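Local coordinates for protein 4-alpha-glucanotransferase (Aquifex aeolicus, PDB 1TZ7) that is an amylomaltase, or disproportionating enzyme, of the 4-alpha-glucanotransferase family, built round an eight-stranded parallel beta/alpha barrel, at residues V437-I442 with K491-K496; I455-L460 with E485-K490; N465-N470 with W479-K484. All blocks are in the same frame, centred on the assembly; numbering follows the deposited sequence.

Contact 1: V437-I442 with K491-K496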
loop_
_atom_site.group_PDB
_atom_site.type_symbol
_atom_site.label_atom_id
_atom_site.label_comp_id
_atom_site.label_asym_id
_atom_site.label_seq_id
_atom_site.Cartn_x
_atom_site.Cartn_y
_atom_site.Cartn_z
ATOM N N VAL A 437 -22.403 -13.004 -10.814
ATOM C CA VAL A 437 -21.023 -13.389 -11.134
ATOM C C VAL A 437 -20.106 -13.258 -9.924
ATOM O O VAL A 437 -19.271 -14.123 -9.679
ATOM C CB VAL A 437 -20.446 -12.539 -12.297
ATOM C CG1 VAL A 437 -18.953 -12.842 -12.499
ATOM C CG2 VAL A 437 -21.213 -12.799 -13.574
ATOM N N ASN A 438 -20.261 -12.171 -9.172
ATOM C CA ASN A 438 -19.439 -11.938 -7.982
ATOM C C ASN A 438 -19.522 -13.100 -7.007
ATOM O O ASN A 438 -18.514 -13.580 -6.524
ATOM C CB ASN A 438 -19.866 -10.648 -7.275
ATOM C CG ASN A 438 -18.946 -9.486 -7.577
ATOM O OD1 ASN A 438 -17.728 -9.582 -7.417
ATOM N ND2 ASN A 438 -19.519 -8.384 -8.015
ATOM N N GLU A 439 -20.737 -13.545 -6.727
ATOM C CA GLU A 439 -20.956 -14.643 -5.794
ATOM C C GLU A 439 -20.278 -15.923 -6.290
ATOM O O GLU A 439 -19.645 -16.637 -5.517
ATOM C CB GLU A 439 -22.451 -14.888 -5.612
ATOM C CG GLU A 439 -22.788 -15.928 -4.560
ATOM C CD GLU A 439 -24.269 -16.257 -4.517
ATOM O OE1 GLU A 439 -24.610 -17.394 -4.141
ATOM O OE2 GLU A 439 -25.091 -15.378 -4.862
ATOM N N GLU A 440 -20.421 -16.205 -7.585
ATOM C CA GLU A 440 -19.885 -17.435 -8.169
ATOM C C GLU A 440 -18.365 -17.462 -8.092
ATOM O O GLU A 440 -17.764 -18.516 -7.837
ATOM C CB GLU A 440 -20.338 -17.581 -9.630
ATOM C CG GLU A 440 -21.167 -18.823 -9.905
ATOM C CD GLU A 440 -22.339 -18.962 -8.959
ATOM O OE1 GLU A 440 -22.248 -19.771 -8.011
ATOM O OE2 GLU A 440 -23.352 -18.263 -9.161
ATOM N N LEU A 441 -17.744 -16.305 -8.300
ATOM C CA LEU A 441 -16.289 -16.216 -8.326
ATOM C C LEU A 441 -15.719 -16.142 -6.929
ATOM O O LEU A 441 -14.608 -16.594 -6.688
ATOM C CB LEU A 441 -15.839 -14.998 -9.149
ATOM C CG LEU A 441 -16.164 -15.049 -10.655
ATOM C CD1 LEU A 441 -15.207 -14.182 -11.448
ATOM C CD2 LEU A 441 -16.142 -16.475 -11.177
ATOM N N ILE A 442 -16.481 -15.570 -6.000
ATOM C CA ILE A 442 -16.117 -15.620 -4.591
ATOM C C ILE A 442 -16.057 -17.079 -4.121
ATOM O O ILE A 442 -15.109 -17.481 -3.465
ATOM C CB ILE A 442 -17.118 -14.811 -3.737
ATOM C CG1 ILE A 442 -16.840 -13.306 -3.881
ATOM C CG2 ILE A 442 -17.020 -15.215 -2.261
ATOM C CD1 ILE A 442 -18.007 -12.422 -3.468
ATOM N N LYS A 491 -23.430 -9.445 6.033
ATOM C CA LYS A 491 -22.696 -10.245 7.013
ATOM C C LYS A 491 -23.184 -11.700 7.064
ATOM O O LYS A 491 -22.378 -12.619 7.132
ATOM C CB LYS A 491 -22.733 -9.582 8.417
ATOM C CG LYS A 491 -23.880 -10.028 9.332
ATOM C CD LYS A 491 -23.389 -11.001 10.414
ATOM C CE LYS A 491 -24.406 -11.143 11.545
ATOM N NZ LYS A 491 -24.208 -12.398 12.321
ATOM N N GLU A 492 -24.496 -11.904 7.013
ATOM C CA GLU A 492 -25.063 -13.256 7.123
ATOM C C GLU A 492 -24.728 -14.084 5.882
ATOM O O GLU A 492 -24.461 -15.280 5.975
ATOM C CB GLU A 492 -26.583 -13.193 7.316
ATOM C CG GLU A 492 -27.120 -14.223 8.300
ATOM C CD GLU A 492 -26.600 -14.008 9.713
ATOM O OE1 GLU A 492 -25.739 -14.800 10.162
ATOM O OE2 GLU A 492 -27.051 -13.048 10.374
ATOM N N PHE A 493 -24.738 -13.432 4.728
ATOM C CA PHE A 493 -24.429 -14.092 3.470
ATOM C C PHE A 493 -22.955 -14.546 3.440
ATOM O O PHE A 493 -22.664 -15.707 3.169
ATOM C CB PHE A 493 -24.743 -13.148 2.290
ATOM C CG PHE A 493 -23.943 -13.430 1.049
ATOM C CD1 PHE A 493 -22.860 -12.619 0.704
ATOM C CD2 PHE A 493 -24.273 -14.495 0.218
ATOM C CE1 PHE A 493 -22.116 -12.874 -0.448
ATOM C CE2 PHE A 493 -23.533 -14.751 -0.934
ATOM C CZ PHE A 493 -22.452 -13.935 -1.263
ATOM N N ILE A 494 -22.042 -13.630 3.733
ATOM C CA ILE A 494 -20.615 -13.927 3.615
ATOM C C ILE A 494 -20.127 -14.837 4.760
ATOM O O ILE A 494 -19.280 -15.693 4.554
ATOM C CB ILE A 494 -19.779 -12.618 3.557
ATOM C CG1 ILE A 494 -18.340 -12.919 3.107
ATOM C CG2 ILE A 494 -19.759 -11.932 4.906
ATOM C CD1 ILE A 494 -18.229 -13.459 1.687
ATOM N N LYS A 495 -20.678 -14.646 5.954
ATOM C CA LYS A 495 -20.365 -15.518 7.096
ATOM C C LYS A 495 -20.673 -16.970 6.760
ATOM O O LYS A 495 -19.852 -17.858 6.995
ATOM C CB LYS A 495 -21.157 -15.088 8.338
ATOM C CG LYS A 495 -20.839 -15.900 9.598
ATOM C CD LYS A 495 -21.626 -15.385 10.808
ATOM C CE LYS A 495 -21.287 -16.171 12.075
ATOM N NZ LYS A 495 -22.379 -16.102 13.086
ATOM N N LYS A 496 -21.859 -17.203 6.203
ATOM C CA LYS A 496 -22.269 -18.541 5.782
ATOM C C LYS A 496 -21.263 -19.136 4.795
ATOM O O LYS A 496 -20.887 -20.293 4.907
ATOM C CB LYS A 496 -23.656 -18.489 5.133
ATOM C CG LYS A 496 -24.298 -19.854 4.924
ATOM C CD LYS A 496 -25.707 -19.897 5.498
ATOM C CE LYS A 496 -26.303 -21.283 5.392
ATOM N NZ LYS A 496 -25.819 -22.186 6.474
#

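Contact 2: I455-L460 with E485-K490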
loop_
_atom_site.group_PDB
_atom_site.type_symbol
_atom_site.label_atom_id
_atom_site.label_comp_id
_atom_site.label_asym_id
_atom_site.label_seq_id
_atom_site.Cartn_x
_atom_site.Cartn_y
_atom_site.Cartn_z
ATOM N N ILE A 455 -11.051 -11.136 -0.705
ATOM C CA ILE A 455 -12.093 -10.518 -1.524
ATOM C C ILE A 455 -11.925 -9.001 -1.487
ATOM O O ILE A 455 -11.889 -8.414 -0.418
ATOM C CB ILE A 455 -13.490 -10.888 -0.964
ATOM C CG1 ILE A 455 -13.622 -12.410 -0.802
ATOM C CG2 ILE A 455 -14.590 -10.353 -1.866
ATOM C CD1 ILE A 455 -14.756 -12.827 0.109
ATOM N N GLN A 456 -11.836 -8.367 -2.655
ATOM C CA GLN A 456 -11.900 -6.910 -2.707
ATOM C C GLN A 456 -13.288 -6.449 -2.275
ATOM O O GLN A 456 -14.290 -7.038 -2.661
ATOM C CB GLN A 456 -11.566 -6.370 -4.113
ATOM C CG GLN A 456 -11.027 -4.927 -4.078
ATOM C CD GLN A 456 -10.729 -4.339 -5.459
ATOM O OE1 GLN A 456 -10.188 -3.234 -5.558
ATOM N NE2 GLN A 456 -11.080 -5.066 -6.512
ATOM N N MET A 457 -13.335 -5.399 -1.466
ATOM C CA MET A 457 -14.585 -4.969 -0.843
ATOM C C MET A 457 -15.646 -4.687 -1.901
ATOM O O MET A 457 -16.810 -5.008 -1.713
ATOM C CB MET A 457 -14.357 -3.725 0.019
ATOM C CG MET A 457 -15.581 -3.293 0.817
ATOM S SD MET A 457 -16.051 -4.513 2.071
ATOM C CE MET A 457 -17.190 -3.560 3.049
ATOM N N GLN A 458 -15.225 -4.097 -3.022
ATOM C CA GLN A 458 -16.144 -3.745 -4.115
ATOM C C GLN A 458 -16.864 -4.977 -4.669
ATOM O O GLN A 458 -18.005 -4.883 -5.133
ATOM C CB GLN A 458 -15.380 -3.048 -5.255
ATOM C CG GLN A 458 -14.869 -1.655 -4.908
ATOM C CD GLN A 458 -13.412 -1.659 -4.471
ATOM O OE1 GLN A 458 -13.009 -2.483 -3.659
ATOM N NE2 GLN A 458 -12.625 -0.741 -5.013
ATOM N N ASP A 459 -16.190 -6.125 -4.636
ATOM C CA ASP A 459 -16.786 -7.387 -5.087
ATOM C C ASP A 459 -17.820 -7.896 -4.082
ATOM O O ASP A 459 -18.883 -8.391 -4.466
ATOM C CB ASP A 459 -15.702 -8.446 -5.298
ATOM C CG ASP A 459 -14.750 -8.092 -6.427
ATOM O OD1 ASP A 459 -15.120 -7.263 -7.292
ATOM O OD2 ASP A 459 -13.612 -8.593 -6.533
ATOM N N LEU A 460 -17.501 -7.770 -2.799
ATOM C CA LEU A 460 -18.445 -8.103 -1.733
ATOM C C LEU A 460 -19.733 -7.293 -1.886
ATOM O O LEU A 460 -20.830 -7.795 -1.625
ATOM C CB LEU A 460 -17.819 -7.824 -0.364
ATOM C CG LEU A 460 -18.127 -8.809 0.774
ATOM C CD1 LEU A 460 -17.784 -8.174 2.115
ATOM C CD2 LEU A 460 -19.574 -9.264 0.755
ATOM N N GLU A 485 -22.477 2.683 1.382
ATOM C CA GLU A 485 -23.652 1.915 1.811
ATOM C C GLU A 485 -23.364 1.175 3.119
ATOM O O GLU A 485 -22.219 1.095 3.553
ATOM C CB GLU A 485 -24.056 0.910 0.716
ATOM C CG GLU A 485 -23.064 -0.246 0.530
ATOM C CD GLU A 485 -23.286 -1.015 -0.767
ATOM O OE1 GLU A 485 -23.944 -2.078 -0.727
ATOM O OE2 GLU A 485 -22.799 -0.559 -1.821
ATOM N N ASP A 486 -24.414 0.635 3.737
ATOM C CA ASP A 486 -24.261 -0.198 4.935
ATOM C C ASP A 486 -23.796 -1.602 4.548
ATOM O O ASP A 486 -24.606 -2.469 4.221
ATOM C CB ASP A 486 -25.586 -0.276 5.713
ATOM C CG ASP A 486 -25.454 -1.063 7.030
ATOM O OD1 ASP A 486 -24.324 -1.463 7.389
ATOM O OD2 ASP A 486 -26.428 -1.324 7.758
ATOM N N TYR A 487 -22.484 -1.814 4.594
ATOM C CA TYR A 487 -21.883 -3.070 4.149
ATOM C C TYR A 487 -22.127 -4.228 5.129
ATOM O O TYR A 487 -21.883 -5.382 4.789
ATOM C CB TYR A 487 -20.369 -2.892 3.937
ATOM C CG TYR A 487 -19.624 -2.467 5.180
ATOM C CD1 TYR A 487 -19.429 -1.124 5.469
ATOM C CD2 TYR A 487 -19.115 -3.409 6.068
ATOM C CE1 TYR A 487 -18.748 -0.722 6.606
ATOM C CE2 TYR A 487 -18.431 -3.018 7.212
ATOM C CZ TYR A 487 -18.252 -1.668 7.474
ATOM O OH TYR A 487 -17.575 -1.262 8.604
ATOM N N THR A 488 -22.602 -3.917 6.339
ATOM C CA THR A 488 -22.806 -4.958 7.372
ATOM C C THR A 488 -24.059 -5.800 7.104
ATOM O O THR A 488 -24.255 -6.841 7.731
ATOM C CB THR A 488 -22.887 -4.332 8.796
ATOM O OG1 THR A 488 -24.045 -3.498 8.907
ATOM C CG2 THR A 488 -21.715 -3.392 9.064
ATOM N N GLN A 489 -24.901 -5.347 6.173
ATOM C CA GLN A 489 -26.047 -6.147 5.714
ATOM C C GLN A 489 -25.577 -7.419 4.991
ATOM O O GLN A 489 -26.321 -8.392 4.887
ATOM C CB GLN A 489 -26.941 -5.323 4.774
ATOM C CG GLN A 489 -27.558 -4.080 5.414
ATOM C CD GLN A 489 -28.283 -4.386 6.710
ATOM O OE1 GLN A 489 -29.216 -5.189 6.730
ATOM N NE2 GLN A 489 -27.857 -3.746 7.796
ATOM N N LYS A 490 -24.338 -7.397 4.501
ATOM C CA LYS A 490 -23.771 -8.535 3.777
ATOM C C LYS A 490 -23.269 -9.643 4.724
ATOM O O LYS A 490 -22.751 -10.652 4.269
ATOM C CB LYS A 490 -22.612 -8.068 2.882
ATOM C CG LYS A 490 -22.996 -7.002 1.854
ATOM C CD LYS A 490 -23.858 -7.581 0.746
ATOM C CE LYS A 490 -24.169 -6.539 -0.312
ATOM N NZ LYS A 490 -25.466 -6.802 -0.981
#

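Contact 3: N465-N470 with W479-K484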
loop_
_atom_site.group_PDB
_atom_site.type_symbol
_atom_site.label_atom_id
_atom_site.label_comp_id
_atom_site.label_asym_id
_atom_site.label_seq_id
_atom_site.Cartn_x
_atom_site.Cartn_y
_atom_site.Cartn_z
ATOM N N ASN A 465 -17.715 -0.867 -12.613
ATOM C CA ASN A 465 -16.518 -0.118 -13.014
ATOM C C ASN A 465 -16.402 1.241 -12.320
ATOM O O ASN A 465 -15.308 1.785 -12.193
ATOM C CB ASN A 465 -16.516 0.092 -14.535
ATOM C CG ASN A 465 -16.274 -1.194 -15.301
ATOM O OD1 ASN A 465 -17.093 -1.604 -16.130
ATOM N ND2 ASN A 465 -15.151 -1.836 -15.031
ATOM N N GLU A 466 -17.537 1.785 -11.887
ATOM C CA GLU A 466 -17.562 3.080 -11.204
ATOM C C GLU A 466 -16.805 3.040 -9.860
ATOM O O GLU A 466 -16.353 4.072 -9.370
ATOM C CB GLU A 466 -19.021 3.549 -10.990
ATOM C CG GLU A 466 -19.710 2.981 -9.738
ATOM C CD GLU A 466 -20.256 1.570 -9.937
ATOM O OE1 GLU A 466 -20.909 1.050 -9.007
ATOM O OE2 GLU A 466 -20.036 0.985 -11.016
ATOM N N ALA A 467 -16.670 1.844 -9.282
ATOM C CA ALA A 467 -16.031 1.683 -7.969
ATOM C C ALA A 467 -14.570 1.215 -8.092
ATOM O O ALA A 467 -13.965 0.795 -7.113
ATOM C CB ALA A 467 -16.824 0.703 -7.118
ATOM N N ARG A 468 -14.016 1.296 -9.297
ATOM C CA ARG A 468 -12.617 0.937 -9.517
ATOM C C ARG A 468 -11.690 1.884 -8.738
ATOM O O ARG A 468 -11.814 3.102 -8.828
ATOM C CB ARG A 468 -12.285 0.998 -11.007
ATOM C CG ARG A 468 -10.912 0.468 -11.350
ATOM C CD ARG A 468 -10.656 0.327 -12.855
ATOM N NE ARG A 468 -9.309 -0.162 -13.123
ATOM C CZ ARG A 468 -8.885 -0.584 -14.304
ATOM N NH1 ARG A 468 -9.700 -0.583 -15.349
ATOM N NH2 ARG A 468 -7.639 -1.012 -14.443
ATOM N N MET A 469 -10.770 1.312 -7.982
ATOM C CA MET A 469 -9.878 2.097 -7.146
ATOM C C MET A 469 -8.818 2.801 -7.997
ATOM O O MET A 469 -8.646 4.010 -7.902
ATOM C CB MET A 469 -9.205 1.202 -6.096
ATOM C CG MET A 469 -8.487 1.967 -4.994
ATOM S SD MET A 469 -9.586 3.089 -4.064
ATOM C CE MET A 469 -8.698 3.185 -2.488
ATOM N N ASN A 470 -8.116 2.038 -8.835
ATOM C CA ASN A 470 -7.031 2.602 -9.662
ATOM C C ASN A 470 -7.012 2.049 -11.080
ATOM O O ASN A 470 -7.258 0.859 -11.305
ATOM C CB ASN A 470 -5.669 2.360 -9.001
ATOM C CG ASN A 470 -4.505 2.908 -9.831
ATOM O OD1 ASN A 470 -4.468 4.090 -10.157
ATOM N ND2 ASN A 470 -3.554 2.039 -10.171
ATOM N N TRP A 479 -7.882 6.312 -6.601
ATOM C CA TRP A 479 -7.750 6.220 -5.142
ATOM C C TRP A 479 -8.871 6.942 -4.417
ATOM O O TRP A 479 -8.743 7.278 -3.235
ATOM C CB TRP A 479 -6.389 6.760 -4.683
ATOM C CG TRP A 479 -5.266 6.367 -5.580
ATOM C CD1 TRP A 479 -4.578 7.176 -6.431
ATOM C CD2 TRP A 479 -4.703 5.065 -5.724
ATOM N NE1 TRP A 479 -3.615 6.456 -7.097
ATOM C CE2 TRP A 479 -3.672 5.156 -6.685
ATOM C CE3 TRP A 479 -4.962 3.818 -5.140
ATOM C CZ2 TRP A 479 -2.902 4.056 -7.069
ATOM C CZ3 TRP A 479 -4.197 2.728 -5.522
ATOM C CH2 TRP A 479 -3.178 2.856 -6.479
ATOM N N ARG A 480 -9.977 7.168 -5.115
ATOM C CA ARG A 480 -11.035 8.005 -4.600
ATOM C C ARG A 480 -12.240 7.198 -4.072
ATOM O O ARG A 480 -13.050 7.729 -3.323
ATOM C CB ARG A 480 -11.490 9.002 -5.677
ATOM C CG ARG A 480 -10.330 9.904 -6.214
ATOM C CD ARG A 480 -10.783 11.206 -6.880
ATOM N NE ARG A 480 -10.855 12.267 -5.951
ATOM C CZ ARG A 480 -10.155 13.409 -5.930
ATOM N NH1 ARG A 480 -10.470 14.246 -4.989
ATOM N NH2 ARG A 480 -9.127 13.695 -6.745
ATOM N N TRP A 481 -12.356 5.925 -4.457
ATOM C CA TRP A 481 -13.564 5.159 -4.120
ATOM C C TRP A 481 -13.723 5.003 -2.623
ATOM O O TRP A 481 -12.767 4.697 -1.918
ATOM C CB TRP A 481 -13.566 3.773 -4.757
ATOM C CG TRP A 481 -14.776 2.976 -4.320
ATOM C CD1 TRP A 481 -16.064 3.135 -4.756
ATOM C CD2 TRP A 481 -14.816 1.936 -3.336
ATOM N NE1 TRP A 481 -16.896 2.245 -4.115
ATOM C CE2 TRP A 481 -16.156 1.496 -3.240
ATOM C CE3 TRP A 481 -13.850 1.315 -2.527
ATOM C CZ2 TRP A 481 -16.550 0.474 -2.375
ATOM C CZ3 TRP A 481 -14.248 0.304 -1.673
ATOM C CH2 TRP A 481 -15.587 -0.105 -1.602
ATOM N N ARG A 482 -14.948 5.199 -2.144
ATOM C CA ARG A 482 -15.287 4.936 -0.749
ATOM C C ARG A 482 -16.575 4.139 -0.652
ATOM O O ARG A 482 -17.447 4.229 -1.525
ATOM C CB ARG A 482 -15.450 6.253 0.019
ATOM C CG ARG A 482 -14.208 7.124 0.043
ATOM C CD ARG A 482 -14.039 7.915 1.333
ATOM N NE ARG A 482 -15.082 8.922 1.505
ATOM C CZ ARG A 482 -15.563 9.318 2.684
ATOM N NH1 ARG A 482 -16.508 10.239 2.733
ATOM N NH2 ARG A 482 -15.099 8.790 3.816
ATOM N N ILE A 483 -16.694 3.365 0.414
ATOM C CA ILE A 483 -17.963 2.767 0.800
ATOM C C ILE A 483 -18.988 3.860 1.049
ATOM O O ILE A 483 -18.715 4.818 1.777
ATOM C CB ILE A 483 -17.778 1.909 2.088
ATOM C CG1 ILE A 483 -16.851 0.722 1.810
ATOM C CG2 ILE A 483 -19.121 1.420 2.604
ATOM C CD1 ILE A 483 -16.224 0.121 3.077
ATOM N N LYS A 484 -20.171 3.713 0.438
ATOM C CA LYS A 484 -21.270 4.672 0.612
ATOM C C LYS A 484 -22.518 4.007 1.231
ATOM O O LYS A 484 -23.491 4.687 1.556
ATOM C CB LYS A 484 -21.653 5.294 -0.741
ATOM C CG LYS A 484 -20.541 6.095 -1.403
ATOM C CD LYS A 484 -20.893 6.439 -2.858
ATOM C CE LYS A 484 -19.645 6.589 -3.719
ATOM N NZ LYS A 484 -18.971 5.281 -3.972
#

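Contact 1: V437-I442 with K491-K496
E439 and F493 carry this helix-to-helix contact on the outside of the beta/alpha barrel. It joins helix 437-447, which comes before strand 452-456 in the chain, to helix 491-500 near the C-terminus. The aliphatic part of E439 does the touching: its CG lies near the plane of the F493 ring, at the edge, 3.9 Å from both CZ and CE2 of F493. With CG of E439 anti to the backbone N (chi1 -175°) and the chain extended beyond it, the carboxylate runs on alongside the ring edge, its plane 74° from that of the ring and its carbon CD 4.0 Å from CE2 of F493. The charged end, OE1, makes a long, weak ion pair with R443, one turn further along its own helix. A second, looser touch joins two branched chains, CG2 of I442 and CD1 of I494, at 4.5 Å. No hydrogen bond or salt bridge crosses between the segments, and the closest CA atoms, those of E439 and I494, stand 9.4 Å apart. Only 139 Å² is buried in all, so the two helices meet through side chains, their backbones well apart. Each helix also packs on its other neighbours. V437 and N438 rest on helix 409-414 and L441 on L424, whereas I494 packs on C56 and the loop residue F58, and K491 on F52 and C56 of helix 44-56. At the far side of helix 491-500, NZ of K491 is shared by two carboxylates: it forms a salt bridge to E55 and lies 3.5 Å from OE2 of E492.

Contact 2: I455-L460 with E485-K490
L460, M457 and K490 bury the most surface here, and Y487 completes the set. The methyl end of M457 is driven against the root of the tyrosine: its CE lies 3.4 Å from CB of Y487 and just as near CG of the same residue, a tight fit for carbon atoms. CE approaches the ring obliquely, and the two side chains cross at about a right angle. A bend at chi2 (65°) turns the thioether of M457 out of line with its CA-CB stem and brings CE across to the tyrosine. L460 and K490 slide past each other in opposite directions, with CD2 of L460 3.9 Å from CB of K490. Beyond that touch the lysine's methylene chain passes the backbone oxygen of its partner, CE of K490 standing 3.8 Å from O of L460, while its ammonium end leads away. Behind them F52 of helix 44-56 meets the Y487 ring edge-to-face and also packs on L460; R48 and F49 of that helix touch Y487 as well. The turn bearing Y487 is tied by D486, whose OD1 accepts from N of T488 at 3.2 Å in an Asx turn and from OG1 of T488 at 2.6 Å. OD2 of D486 takes a third bond, 2.8 Å from NE2 of Q489. On the other segment, O of Q456, at the N-cap, accepts from N of both D459 and L460, starting the short helix straight after the strand. That strand, 452-456, pairs in parallel with strand 23-27 through backbone bonds of I455 to G25 and L27. The first and last strands thus meet edge to edge, as in the closure of a beta/alpha barrel, and the segment leading into the C-terminal helix packs against M457 and L460, just after the last strand.

Contact 3: N465-N470 with W479-K484
M469 reaches between the two tryptophans of the other segment, its CG 4.0 Å from CE3 of W479 and its SD 4.1 Å from CB of W481. A bend at chi2 (59°) turns the thioether along the backbone, where SD lies 3.8 Å from CA of W479. Next to it A467 covers the second indole, its CB over a face of W481 and 3.4 Å from NE1 of that ring; N of I483 lies off the face opposite A467 O, toward the rim. N470 runs beside W479 in the same direction. Its CB sits 3.7 Å from the centroid of the six-membered ring of W479, a CH-pi contact nearly along the normal, and its amide is stacked on that ring, the two planes 11° apart. ND2 of N470 is hydrogen-bonded to D405, a bond that probably steadies the amide over the indole. At the polar edge, N of W479 gives a nearly straight bond (175°) to O of M469, 2.8 Å long. NE of R468 reaches forward to O of N470, two residues on, NH2 of R468 also bonding to the backbone O of D405, while R480 points outward to a salt bridge with E118. The chemistry implies two largely irregular segments pinned by one backbone bond, with ring faces, a thioether and a buried amide whose ND2 is satisfied by D405 supplying the fit.

How the contacts relate
The three contacts are concentric in sequence, contact 3 innermost and contact 1 outermost, and together they follow the chain from helix 437-447 to the C-terminal helix. Contacts 1 and 2 have centres 10 Å apart and share an apolar patch: CD1 of I455 touches CD1 of I494 at 3.9 Å and CG2 of I442 at 4.1 Å. Contacts 2 and 3, centres 12 Å apart, meet through helix 457-460. NE2 of Q458 probably bonds to O of A467 at 2.9 Å, and CE of M457 packs 3.8 Å from CD1 of I483. Contacts 1 and 3 do not touch, their nearest atoms about 9 Å apart, so contact 2 lies between them as the joining piece.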